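Local structure of agmatine ureohydrolase (Thermoplasma volcanium GSS1, 3PZL) at residues V163-L168 against D191-K196; K23-A28 against G63-L68; S201-K206 against E245-A250. The protein probably hydrolyses agmatine, as an agmatinase of the arginase family, and binds two manganese ions per subunit. All blocks are in the same frame, centred on the assembly; numbering follows the deposited sequence.

From the N terminus, contact 2 comes first. It closes a loop of 34 residues that holds strand 37-42 and most of helix 57-65, and ties the N-terminal segment 23-28 to that helix. Contact 1 then closes 22 residues around strand 176-180, joining helix 163-171 to the loop before strand 198-201. Contact 3 follows at the next helix, 202-220. It closes 38 residues, which hold the rest of that helix and strand 223-229, and brings the first turn of the helix against the loop leading to helix 251-261. The three neither nest nor cross. Contacts 1 and 2 lie on opposite sides of the chain's centre. Contacts 1 and 3 are closer, with nearest atoms about 9 Å apart.

Contact 1. Residues V163-L168 against D191-K196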
ATOM      1  N   VAL B 163       3.600  -4.954 -31.441  1.00 65.56           N
ATOM      2  CA  VAL B 163       2.226  -5.113 -31.916  1.00 65.57           C
ATOM      3  C   VAL B 163       1.938  -4.311 -33.206  1.00 66.33           C
ATOM      4  O   VAL B 163       1.384  -4.855 -34.161  1.00 67.59           O
ATOM      5  CB  VAL B 163       1.160  -4.902 -30.795  1.00 64.01           C
ATOM      6  CG1 VAL B 163       1.401  -3.667 -30.090  1.00 64.29           C
ATOM      7  CG2 VAL B 163      -0.252  -4.876 -31.357  1.00 64.00           C
ATOM      8  N   THR B 164       2.338  -3.045 -33.248  1.00 66.14           N
ATOM      9  CA  THR B 164       2.059  -2.217 -34.422  1.00 66.58           C
ATOM     10  C   THR B 164       2.749  -2.766 -35.652  1.00 67.51           C
ATOM     11  O   THR B 164       2.197  -2.725 -36.733  1.00 67.91           O
ATOM     12  CB  THR B 164       2.452  -0.732 -34.226  1.00 66.14           C
ATOM     13  OG1 THR B 164       1.767  -0.196 -33.087  1.00 66.37           O
ATOM     14  CG2 THR B 164       2.054   0.084 -35.451  1.00 66.20           C
ATOM     15  N   ARG B 165       3.959  -3.276 -35.475  1.00 68.33           N
ATOM     16  CA  ARG B 165       4.737  -3.774 -36.580  1.00 69.62           C
ATOM     17  C   ARG B 165       4.045  -4.964 -37.190  1.00 70.08           C
ATOM     18  O   ARG B 165       3.839  -5.023 -38.395  1.00 70.67           O
ATOM     19  CB  ARG B 165       6.108  -4.188 -36.103  1.00 69.92           C
ATOM     20  CG  ARG B 165       7.080  -4.393 -37.233  1.00 72.38           C
ATOM     21  CD  ARG B 165       7.871  -3.140 -37.500  1.00 73.75           C
ATOM     22  NE  ARG B 165       8.575  -3.254 -38.774  1.00 77.19           N
ATOM     23  CZ  ARG B 165       9.674  -2.578 -39.104  1.00 78.30           C
ATOM     24  NH1 ARG B 165      10.235  -1.721 -38.243  1.00 78.72           N
ATOM     25  NH2 ARG B 165      10.217  -2.762 -40.306  1.00 78.22           N
ATOM     26  N   ARG B 166       3.687  -5.914 -36.339  1.00 70.27           N
ATOM     27  CA  ARG B 166       2.953  -7.098 -36.765  1.00 70.96           C
ATOM     28  C   ARG B 166       1.604  -6.728 -37.388  1.00 70.73           C
ATOM     29  O   ARG B 166       1.069  -7.486 -38.211  1.00 72.00           O
ATOM     30  CB  ARG B 166       2.788  -8.061 -35.583  1.00 70.74           C
ATOM     31  CG  ARG B 166       3.436  -9.451 -35.733  1.00 73.39           C
ATOM     32  CD  ARG B 166       4.739  -9.483 -36.525  1.00 75.82           C
ATOM     33  NE  ARG B 166       5.857  -9.084 -35.686  1.00 76.52           N
ATOM     34  CZ  ARG B 166       6.840  -8.276 -36.077  1.00 76.83           C
ATOM     35  NH1 ARG B 166       6.844  -7.756 -37.307  1.00 77.00           N
ATOM     36  NH2 ARG B 166       7.808  -7.975 -35.224  1.00 75.53           N
ATOM     37  N   ALA B 167       1.075  -5.558 -37.025  1.00 69.42           N
ATOM     38  CA  ALA B 167      -0.183  -5.079 -37.597  1.00 69.55           C
ATOM     39  C   ALA B 167      -0.006  -4.605 -39.041  1.00 70.18           C
ATOM     40  O   ALA B 167      -0.800  -4.945 -39.911  1.00 70.64           O
ATOM     41  CB  ALA B 167      -0.785  -3.990 -36.733  1.00 68.51           C
ATOM     42  N   LEU B 168       1.053  -3.839 -39.280  1.00 70.49           N
ATOM     43  CA  LEU B 168       1.422  -3.396 -40.613  1.00 71.31           C
ATOM     44  C   LEU B 168       1.697  -4.587 -41.541  1.00 72.59           C
ATOM     45  O   LEU B 168       1.270  -4.582 -42.700  1.00 73.35           O
ATOM     46  CB  LEU B 168       2.635  -2.455 -40.546  1.00 71.06           C
ATOM     47  CG  LEU B 168       3.049  -1.677 -41.801  1.00 70.90           C
ATOM     48  CD1 LEU B 168       1.858  -0.987 -42.423  1.00 69.90           C
ATOM     49  CD2 LEU B 168       4.117  -0.660 -41.478  1.00 70.05           C
ATOM     50  N   ASP B 191      13.298   3.504 -39.244  1.00 81.38           N
ATOM     51  CA  ASP B 191      12.753   2.576 -40.231  1.00 81.36           C
ATOM     52  C   ASP B 191      12.018   3.334 -41.333  1.00 81.05           C
ATOM     53  O   ASP B 191      11.222   4.229 -41.062  1.00 80.29           O
ATOM     54  CB  ASP B 191      11.836   1.520 -39.594  1.00 80.81           C
ATOM     55  CG  ASP B 191      11.648   0.278 -40.491  1.00 82.14           C
ATOM     56  OD1 ASP B 191      11.371   0.397 -41.705  1.00 82.71           O
ATOM     57  OD2 ASP B 191      11.772  -0.840 -39.974  1.00 82.84           O
ATOM     58  N   PRO B 192      12.305   2.982 -42.591  1.00 81.49           N
ATOM     59  CA  PRO B 192      11.529   3.476 -43.722  1.00 81.40           C
ATOM     60  C   PRO B 192      10.032   3.202 -43.545  1.00 79.93           C
ATOM     61  O   PRO B 192       9.220   4.040 -43.915  1.00 80.07           O
ATOM     62  CB  PRO B 192      12.065   2.656 -44.897  1.00 82.73           C
ATOM     63  CG  PRO B 192      13.433   2.226 -44.486  1.00 82.96           C
ATOM     64  CD  PRO B 192      13.392   2.073 -43.006  1.00 82.26           C
ATOM     65  N   ASP B 193       9.683   2.051 -42.967  1.00 78.44           N
ATOM     66  CA  ASP B 193       8.281   1.644 -42.783  1.00 76.88           C
ATOM     67  C   ASP B 193       7.505   2.417 -41.727  1.00 75.19           C
ATOM     68  O   ASP B 193       6.272   2.365 -41.691  1.00 74.72           O
ATOM     69  CB  ASP B 193       8.184   0.149 -42.502  1.00 76.64           C
ATOM     70  CG  ASP B 193       8.328  -0.678 -43.752  1.00 77.31           C
ATOM     71  OD1 ASP B 193       8.632  -0.102 -44.831  1.00 78.49           O
ATOM     72  OD2 ASP B 193       8.135  -1.904 -43.655  1.00 76.39           O
ATOM     73  N   PHE B 194       8.222   3.145 -40.882  1.00 73.91           N
ATOM     74  CA  PHE B 194       7.602   3.942 -39.833  1.00 72.40           C
ATOM     75  C   PHE B 194       6.559   4.925 -40.363  1.00 72.75           C
ATOM     76  O   PHE B 194       5.517   5.119 -39.747  1.00 72.01           O
ATOM     77  CB  PHE B 194       8.680   4.691 -39.077  1.00 71.98           C
ATOM     78  CG  PHE B 194       8.222   5.306 -37.786  1.00 69.71           C
ATOM     79  CD1 PHE B 194       8.245   4.563 -36.601  1.00 66.93           C
ATOM     80  CD2 PHE B 194       7.809   6.646 -37.751  1.00 68.14           C
ATOM     81  CE1 PHE B 194       7.849   5.126 -35.416  1.00 64.66           C
ATOM     82  CE2 PHE B 194       7.412   7.215 -36.568  1.00 65.65           C
ATOM     83  CZ  PHE B 194       7.436   6.451 -35.392  1.00 65.94           C
ATOM     84  N   ARG B 195       6.829   5.537 -41.511  1.00 73.90           N
ATOM     85  CA  ARG B 195       5.887   6.493 -42.093  1.00 74.42           C
ATOM     86  C   ARG B 195       4.657   5.829 -42.737  1.00 73.31           C
ATOM     87  O   ARG B 195       3.693   6.520 -43.072  1.00 72.92           O
ATOM     88  CB  ARG B 195       6.593   7.425 -43.078  1.00 75.96           C
ATOM     89  CG  ARG B 195       5.959   8.814 -43.195  1.00 81.37           C
ATOM     90  CD  ARG B 195       6.204   9.461 -44.600  1.00 88.72           C
ATOM     91  NE  ARG B 195       5.437  10.705 -44.820  1.00 92.85           N
ATOM     92  CZ  ARG B 195       5.888  11.935 -44.547  1.00 95.19           C
ATOM     93  NH1 ARG B 195       7.103  12.110 -44.028  1.00 97.10           N
ATOM     94  NH2 ARG B 195       5.123  12.999 -44.780  1.00 95.36           N
ATOM     95  N   LYS B 196       4.678   4.500 -42.879  1.00 72.38           N
ATOM     96  CA  LYS B 196       3.535   3.760 -43.436  1.00 71.74           C
ATOM     97  C   LYS B 196       2.382   3.583 -42.443  1.00 69.88           C
ATOM     98  O   LYS B 196       1.344   2.987 -42.758  1.00 69.96           O
ATOM     99  CB  LYS B 196       3.963   2.411 -44.022  1.00 72.66           C
ATOM    100  CG  LYS B 196       4.760   2.531 -45.320  1.00 74.91           C
ATOM    101  CD  LYS B 196       5.371   1.188 -45.706  1.00 77.44           C
ATOM    102  CE  LYS B 196       6.284   1.341 -46.920  1.00 79.72           C
ATOM    103  NZ  LYS B 196       6.998   0.036 -47.185  1.00 81.69           N
TER
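D191 and R165 are modelled as a salt bridge, with OD2 of D191 near the edge of the guanidinium, though the place of this oxygen is doubtful. The details of the pairing are therefore uncertain. R165 reaches across because its CG lies anti to the backbone N (chi1 -166°) and the chain then bends at chi2. The other oxygen of D191 is used locally. D191 OD1 accepts from D193 N at 2.7 Å, which makes an Asx turn.

D193 places its CB over one face of the same guanidinium. D193 OD2 is 4.0 Å from R165 NH2 but well out of the guanidinium plane, so the attraction is of charge alone. The backbone O of D193 meets L168 CD2 at 3.7 Å.

K196 adds the aliphatic part. K196 CB packs on L168 CD2 at 4.0 Å. The extended lysine chain then runs away from the leucine and ends in a salt bridge within the segment. There K196 NZ comes from above the carboxylate plane of D193, 2.9 Å from D193 OD1.

F149 makes a cation-pi contact with R165 and also touches L168. T164 is bonded through the backbone to D148, a manganese ligand. The contact thus joins helix 163-171 to the surface loop between helix 186-189 and strand 198-201.

Contact 2. Residues K23-A28 against G63-L68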
ATOM      1  N   LYS B  23     -18.672 -14.839 -10.568  1.00 55.31           N
ATOM      2  CA  LYS B  23     -18.406 -13.428 -10.791  1.00 54.04           C
ATOM      3  C   LYS B  23     -18.379 -13.112 -12.277  1.00 54.31           C
ATOM      4  O   LYS B  23     -17.775 -13.841 -13.066  1.00 54.62           O
ATOM      5  CB  LYS B  23     -17.049 -13.072 -10.157  1.00 52.92           C
ATOM      6  CG  LYS B  23     -16.642 -11.625 -10.190  1.00 49.58           C
ATOM      7  CD  LYS B  23     -15.257 -11.467  -9.601  1.00 45.27           C
ATOM      8  CE  LYS B  23     -14.782 -10.041  -9.528  1.00 39.89           C
ATOM      9  NZ  LYS B  23     -13.352  -9.921  -9.112  1.00 38.73           N
ATOM     10  N   LYS B  24     -19.039 -12.023 -12.648  1.00 54.33           N
ATOM     11  CA  LYS B  24     -18.944 -11.492 -14.018  1.00 54.84           C
ATOM     12  C   LYS B  24     -19.372 -10.014 -14.159  1.00 53.64           C
ATOM     13  O   LYS B  24     -19.663  -9.339 -13.194  1.00 53.07           O
ATOM     14  CB  LYS B  24     -19.739 -12.360 -14.976  1.00 55.48           C
ATOM     15  CG  LYS B  24     -21.235 -12.409 -14.653  1.00 59.73           C
ATOM     16  CD  LYS B  24     -22.011 -13.046 -15.803  1.00 67.06           C
ATOM     17  CE  LYS B  24     -23.502 -13.132 -15.462  1.00 73.45           C
ATOM     18  NZ  LYS B  24     -24.280 -13.787 -16.614  1.00 78.97           N
ATOM     19  N   ILE B  25     -19.390  -9.514 -15.376  1.00 53.57           N
ATOM     20  CA  ILE B  25     -19.880  -8.174 -15.598  1.00 53.89           C
ATOM     21  C   ILE B  25     -21.377  -8.113 -15.325  1.00 53.91           C
ATOM     22  O   ILE B  25     -22.170  -8.818 -15.948  1.00 54.60           O
ATOM     23  CB  ILE B  25     -19.555  -7.706 -17.004  1.00 53.83           C
ATOM     24  CG1 ILE B  25     -18.040  -7.517 -17.103  1.00 54.23           C
ATOM     25  CG2 ILE B  25     -20.338  -6.406 -17.306  1.00 54.55           C
ATOM     26  CD1 ILE B  25     -17.571  -6.723 -18.311  1.00 57.06           C
ATOM     27  N   ALA B  26     -21.761  -7.252 -14.404  1.00 53.74           N
ATOM     28  CA  ALA B  26     -23.100  -7.316 -13.848  1.00 54.67           C
ATOM     29  C   ALA B  26     -24.194  -7.232 -14.896  1.00 55.50           C
ATOM     30  O   ALA B  26     -25.272  -7.768 -14.702  1.00 56.39           O
ATOM     31  CB  ALA B  26     -23.280  -6.249 -12.795  1.00 54.80           C
ATOM     32  N   ASP B  27     -23.913  -6.572 -16.011  1.00 56.14           N
ATOM     33  CA  ASP B  27     -24.930  -6.366 -17.031  1.00 57.02           C
ATOM     34  C   ASP B  27     -24.853  -7.421 -18.107  1.00 57.66           C
ATOM     35  O   ASP B  27     -25.773  -7.560 -18.915  1.00 58.94           O
ATOM     36  CB  ASP B  27     -24.894  -4.929 -17.590  1.00 56.48           C
ATOM     37  CG  ASP B  27     -25.160  -3.842 -16.492  1.00 58.43           C
ATOM     38  OD1 ASP B  27     -25.833  -4.153 -15.471  1.00 59.15           O
ATOM     39  OD2 ASP B  27     -24.695  -2.680 -16.644  1.00 57.23           O
ATOM     40  N   ALA B  28     -23.771  -8.187 -18.118  1.00 57.90           N
ATOM     41  CA  ALA B  28     -23.637  -9.275 -19.093  1.00 58.70           C
ATOM     42  C   ALA B  28     -24.611 -10.404 -18.763  1.00 59.67           C
ATOM     43  O   ALA B  28     -24.213 -11.462 -18.257  1.00 59.99           O
ATOM     44  CB  ALA B  28     -22.237  -9.785 -19.131  1.00 58.13           C
ATOM     45  N   GLY B  63     -14.845  -6.454 -11.117  1.00 44.65           N
ATOM     46  CA  GLY B  63     -15.052  -6.027  -9.750  1.00 45.02           C
ATOM     47  C   GLY B  63     -15.437  -4.577  -9.621  1.00 45.38           C
ATOM     48  O   GLY B  63     -16.257  -4.256  -8.763  1.00 46.98           O
ATOM     49  N   ALA B  64     -14.847  -3.707 -10.452  1.00 44.76           N
ATOM     50  CA  ALA B  64     -15.168  -2.278 -10.453  1.00 43.69           C
ATOM     51  C   ALA B  64     -16.540  -2.021 -11.062  1.00 45.02           C
ATOM     52  O   ALA B  64     -17.205  -1.024 -10.719  1.00 45.72           O
ATOM     53  CB  ALA B  64     -14.164  -1.556 -11.222  1.00 43.82           C
ATOM     54  N   TYR B  65     -16.982  -2.907 -11.965  1.00 44.58           N
ATOM     55  CA  TYR B  65     -18.197  -2.638 -12.680  1.00 44.57           C
ATOM     56  C   TYR B  65     -19.370  -2.509 -11.717  1.00 44.75           C
ATOM     57  O   TYR B  65     -20.309  -1.784 -11.997  1.00 45.79           O
ATOM     58  CB  TYR B  65     -18.474  -3.706 -13.706  1.00 45.09           C
ATOM     59  CG  TYR B  65     -19.509  -3.308 -14.746  1.00 45.74           C
ATOM     60  CD1 TYR B  65     -19.125  -2.823 -16.013  1.00 46.60           C
ATOM     61  CD2 TYR B  65     -20.849  -3.433 -14.480  1.00 46.84           C
ATOM     62  CE1 TYR B  65     -20.072  -2.473 -16.974  1.00 48.16           C
ATOM     63  CE2 TYR B  65     -21.807  -3.091 -15.431  1.00 51.58           C
ATOM     64  CZ  TYR B  65     -21.419  -2.607 -16.667  1.00 49.24           C
ATOM     65  OH  TYR B  65     -22.405  -2.283 -17.554  1.00 48.21           O
ATOM     66  N   VAL B  66     -19.296  -3.170 -10.574  1.00 43.99           N
ATOM     67  CA  VAL B  66     -20.381  -3.142  -9.612  1.00 44.49           C
ATOM     68  C   VAL B  66     -20.691  -1.714  -9.152  1.00 44.79           C
ATOM     69  O   VAL B  66     -21.853  -1.384  -8.887  1.00 45.10           O
ATOM     70  CB  VAL B  66     -20.139  -4.125  -8.378  1.00 45.08           C
ATOM     71  CG1 VAL B  66     -19.960  -5.576  -8.844  1.00 41.69           C
ATOM     72  CG2 VAL B  66     -18.934  -3.712  -7.543  1.00 46.83           C
ATOM     73  N   ASN B  67     -19.657  -0.868  -9.105  1.00 44.67           N
ATOM     74  CA  ASN B  67     -19.829   0.549  -8.775  1.00 44.82           C
ATOM     75  C   ASN B  67     -20.551   1.400  -9.842  1.00 45.28           C
ATOM     76  O   ASN B  67     -21.001   2.518  -9.553  1.00 45.88           O
ATOM     77  CB  ASN B  67     -18.502   1.189  -8.386  1.00 44.14           C
ATOM     78  CG  ASN B  67     -18.687   2.543  -7.748  1.00 46.18           C
ATOM     79  OD1 ASN B  67     -19.595   2.733  -6.913  1.00 48.34           O
ATOM     80  ND2 ASN B  67     -17.858   3.518  -8.154  1.00 46.37           N
ATOM     81  N   LEU B  68     -20.698   0.871 -11.057  1.00 45.25           N
ATOM     82  CA  LEU B  68     -21.318   1.620 -12.144  1.00 45.10           C
ATOM     83  C   LEU B  68     -22.804   1.349 -12.213  1.00 46.40           C
ATOM     84  O   LEU B  68     -23.259   0.258 -11.860  1.00 47.59           O
ATOM     85  CB  LEU B  68     -20.673   1.252 -13.496  1.00 44.81           C
ATOM     86  CG  LEU B  68     -19.177   1.488 -13.663  1.00 43.13           C
ATOM     87  CD1 LEU B  68     -18.659   0.768 -14.848  1.00 41.48           C
ATOM     88  CD2 LEU B  68     -18.813   2.966 -13.732  1.00 43.75           C
TER
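I25 and Y65 bring the two backbones together, their CA atoms 6.5 Å apart, and each opens a type I turn, I25 to A28 and Y65 to L68. The Y65 ring carries most of the contact. I25 CG2 sits over the centre of one face in a CH-pi contact, 3.8 Å from the ring centroid of Y65. Because CG1 of I25 is beside the backbone N (chi1 -69°), CG2 is the branch that meets the ring. A26 CB packs against Y65 CD2 at 4.1 Å.

The phenol end is held by D27. Y65 OH donates to D27 OD2, which lies at the ring edge and in its plane. The carboxylate stands almost upright to the ring, 84° from it. Y65 OH is also bonded to Q291, and D27 OD1 to S70, so both polar ends have a second partner.

K23 runs fully extended over the helix, with CE 3.9 Å from G63 N. Its NZ forms salt bridges with D59 and with D59 of a neighbouring subunit.

Segment 23-28 touches helix 57-65, helix 281-303 and strand 84-90, which is at one edge of the chain's parallel sheet. D86 of that strand bonds I25 N, M84 touches D27 and Y65, and L290 of helix 281-303 packs on I25.

Contact 3. Residues S201-K206 against E245-A250; sequences SSFDVK and EPFGLA
S202 and F247 make the polar link across this contact. S202 OG donates to the backbone O of F247 at 2.7 Å, nearly in line with the carbonyl (C=O...donor angle 164°). The hydroxyl is set between the backbone N and carbonyl carbon of its own residue (chi1 68°), and there it also lies over one face of the F203 ring. With an alanine here the hydroxyl is gone, so the F247 carbonyl is likely to lose this donor and the F203 face its polar neighbour.

Polar bonds also order the helix start itself. S201 is the N-cap of helix 202-220, and S201 OG accepts from D204 N at 2.7 Å. D204 OD2 accepts in return from S201 N at 3.2 Å, which completes a capping box.

In the arginase fold a parallel sheet is flanked by helices, and the metal ligands sit on loops at its strand ends. Strand 198-201 is one of the two outermost strands of the sheet within this chain, and helix 202-220 begins directly after it. The loop 245-250 follows strand 223-229. D229, at the end of that strand, and D231, just past it, bind manganese. L249 is backbone-bonded to G232 and D234, and the side chain of L249 is about 8 Å from that of D144, another manganese ligand.

The apolar contacts come from L249 and the two phenylalanines. L249 CD2 touches two residues of the helix, 3.8 Å from V205 CG2 and 3.9 Å from S202 CA. The V205 and L249 side chains cross at about a right angle. F203 CE1 meets F247 CB at 3.9 Å. F203 packs on S74, and F247 on R255, both of a neighbouring subunit.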
ATOM      1  N   SER B 201       0.944  12.200 -32.077  1.00 57.12           N
ATOM      2  CA  SER B 201       1.545  12.446 -30.783  1.00 57.54           C
ATOM      3  C   SER B 201       0.534  13.014 -29.793  1.00 56.75           C
ATOM      4  O   SER B 201      -0.318  13.799 -30.181  1.00 56.96           O
ATOM      5  CB  SER B 201       2.739  13.401 -30.928  1.00 58.43           C
ATOM      6  OG  SER B 201       2.298  14.744 -31.075  1.00 60.43           O
ATOM      7  N   SER B 202       0.664  12.652 -28.516  1.00 55.85           N
ATOM      8  CA  SER B 202      -0.164  13.263 -27.491  1.00 55.75           C
ATOM      9  C   SER B 202      -0.035  14.784 -27.476  1.00 55.94           C
ATOM     10  O   SER B 202      -0.938  15.474 -27.027  1.00 56.59           O
ATOM     11  CB  SER B 202       0.149  12.675 -26.103  1.00 55.37           C
ATOM     12  OG  SER B 202       1.434  13.048 -25.664  1.00 54.96           O
ATOM     13  N   PHE B 203       1.095  15.294 -27.962  1.00 56.79           N
ATOM     14  CA  PHE B 203       1.323  16.740 -28.124  1.00 57.39           C
ATOM     15  C   PHE B 203       0.513  17.349 -29.258  1.00 57.93           C
ATOM     16  O   PHE B 203      -0.051  18.438 -29.092  1.00 57.86           O
ATOM     17  CB  PHE B 203       2.801  17.026 -28.329  1.00 57.85           C
ATOM     18  CG  PHE B 203       3.689  16.344 -27.324  1.00 58.44           C
ATOM     19  CD1 PHE B 203       3.697  16.748 -25.988  1.00 56.67           C
ATOM     20  CD2 PHE B 203       4.518  15.284 -27.704  1.00 59.53           C
ATOM     21  CE1 PHE B 203       4.511  16.126 -25.062  1.00 52.77           C
ATOM     22  CE2 PHE B 203       5.343  14.662 -26.754  1.00 56.03           C
ATOM     23  CZ  PHE B 203       5.327  15.097 -25.446  1.00 53.41           C
ATOM     24  N   ASP B 204       0.446  16.637 -30.393  1.00 58.52           N
ATOM     25  CA  ASP B 204      -0.510  16.959 -31.472  1.00 59.54           C
ATOM     26  C   ASP B 204      -1.920  17.178 -30.918  1.00 59.38           C
ATOM     27  O   ASP B 204      -2.531  18.235 -31.150  1.00 60.50           O
ATOM     28  CB  ASP B 204      -0.552  15.858 -32.540  1.00 59.37           C
ATOM     29  CG  ASP B 204       0.690  15.840 -33.409  1.00 61.45           C
ATOM     30  OD1 ASP B 204       1.390  16.896 -33.503  1.00 61.28           O
ATOM     31  OD2 ASP B 204       0.975  14.759 -33.994  1.00 60.84           O
ATOM     32  N   VAL B 205      -2.425  16.183 -30.192  1.00 58.06           N
ATOM     33  CA  VAL B 205      -3.759  16.251 -29.635  1.00 57.45           C
ATOM     34  C   VAL B 205      -3.920  17.466 -28.724  1.00 58.10           C
ATOM     35  O   VAL B 205      -4.874  18.221 -28.851  1.00 57.87           O
ATOM     36  CB  VAL B 205      -4.107  14.973 -28.845  1.00 56.50           C
ATOM     37  CG1 VAL B 205      -5.496  15.061 -28.287  1.00 53.23           C
ATOM     38  CG2 VAL B 205      -3.978  13.773 -29.719  1.00 55.87           C
ATOM     39  N   LYS B 206      -2.982  17.644 -27.806  1.00 58.65           N
ATOM     40  CA  LYS B 206      -3.087  18.685 -26.799  1.00 59.70           C
ATOM     41  C   LYS B 206      -3.068  20.052 -27.502  1.00 60.32           C
ATOM     42  O   LYS B 206      -3.676  21.005 -27.021  1.00 60.44           O
ATOM     43  CB  LYS B 206      -1.967  18.492 -25.735  1.00 59.76           C
ATOM     44  CG  LYS B 206      -1.843  19.539 -24.602  1.00 62.10           C
ATOM     45  CD  LYS B 206      -3.119  19.703 -23.778  1.00 66.16           C
ATOM     46  CE  LYS B 206      -3.164  21.089 -23.076  1.00 69.70           C
ATOM     47  NZ  LYS B 206      -4.557  21.776 -23.252  1.00 68.16           N
ATOM     48  N   GLU B 245       3.766   6.821 -19.008  1.00 47.84           N
ATOM     49  CA  GLU B 245       4.446   7.885 -19.766  1.00 48.42           C
ATOM     50  C   GLU B 245       3.746   9.230 -19.528  1.00 48.77           C
ATOM     51  O   GLU B 245       2.607   9.426 -19.966  1.00 48.43           O
ATOM     52  CB  GLU B 245       4.477   7.558 -21.254  1.00 47.92           C
ATOM     53  CG  GLU B 245       5.480   6.502 -21.618  1.00 49.36           C
ATOM     54  CD  GLU B 245       6.888   7.046 -21.764  1.00 51.24           C
ATOM     55  OE1 GLU B 245       7.024   8.281 -21.957  1.00 52.99           O
ATOM     56  OE2 GLU B 245       7.853   6.241 -21.706  1.00 50.51           O
ATOM     57  N   PRO B 246       4.424  10.162 -18.828  1.00 49.15           N
ATOM     58  CA  PRO B 246       3.783  11.453 -18.524  1.00 49.25           C
ATOM     59  C   PRO B 246       3.456  12.204 -19.801  1.00 49.88           C
ATOM     60  O   PRO B 246       3.951  11.816 -20.902  1.00 49.72           O
ATOM     61  CB  PRO B 246       4.844  12.205 -17.710  1.00 49.46           C
ATOM     62  CG  PRO B 246       5.768  11.127 -17.202  1.00 49.21           C
ATOM     63  CD  PRO B 246       5.779  10.054 -18.255  1.00 48.84           C
ATOM     64  N   PHE B 247       2.636  13.260 -19.651  1.00 49.90           N
ATOM     65  CA  PHE B 247       2.196  14.124 -20.785  1.00 50.65           C
ATOM     66  C   PHE B 247       1.308  13.351 -21.775  1.00 50.97           C
ATOM     67  O   PHE B 247       1.531  13.415 -22.993  1.00 52.88           O
ATOM     68  CB  PHE B 247       3.381  14.727 -21.570  1.00 50.49           C
ATOM     69  CG  PHE B 247       4.593  15.099 -20.723  1.00 49.82           C
ATOM     70  CD1 PHE B 247       4.474  15.955 -19.632  1.00 47.10           C
ATOM     71  CD2 PHE B 247       5.866  14.628 -21.074  1.00 47.85           C
ATOM     72  CE1 PHE B 247       5.585  16.296 -18.889  1.00 48.45           C
ATOM     73  CE2 PHE B 247       6.993  14.968 -20.342  1.00 47.34           C
ATOM     74  CZ  PHE B 247       6.858  15.809 -19.239  1.00 48.54           C
ATOM     75  N   GLY B 248       0.321  12.618 -21.258  1.00 49.56           N
ATOM     76  CA  GLY B 248      -0.507  11.751 -22.088  1.00 48.03           C
ATOM     77  C   GLY B 248      -1.834  12.405 -22.417  1.00 47.63           C
ATOM     78  O   GLY B 248      -2.020  13.596 -22.184  1.00 47.10           O
ATOM     79  N   LEU B 249      -2.752  11.613 -22.966  1.00 46.91           N
ATOM     80  CA  LEU B 249      -4.066  12.099 -23.358  1.00 46.44           C
ATOM     81  C   LEU B 249      -4.961  12.182 -22.149  1.00 46.09           C
ATOM     82  O   LEU B 249      -4.721  11.519 -21.131  1.00 45.24           O
ATOM     83  CB  LEU B 249      -4.721  11.133 -24.360  1.00 46.76           C
ATOM     84  CG  LEU B 249      -3.871  10.615 -25.516  1.00 46.37           C
ATOM     85  CD1 LEU B 249      -4.506   9.390 -26.172  1.00 43.33           C
ATOM     86  CD2 LEU B 249      -3.612  11.753 -26.507  1.00 47.41           C
ATOM     87  N   ALA B 250      -6.014  12.989 -22.270  1.00 46.01           N
ATOM     88  CA  ALA B 250      -6.988  13.116 -21.195  1.00 45.42           C
ATOM     89  C   ALA B 250      -7.908  11.902 -21.237  1.00 44.54           C
ATOM     90  O   ALA B 250      -8.136  11.336 -22.285  1.00 44.90           O
ATOM     91  CB  ALA B 250      -7.764  14.421 -21.339  1.00 44.42           C
TER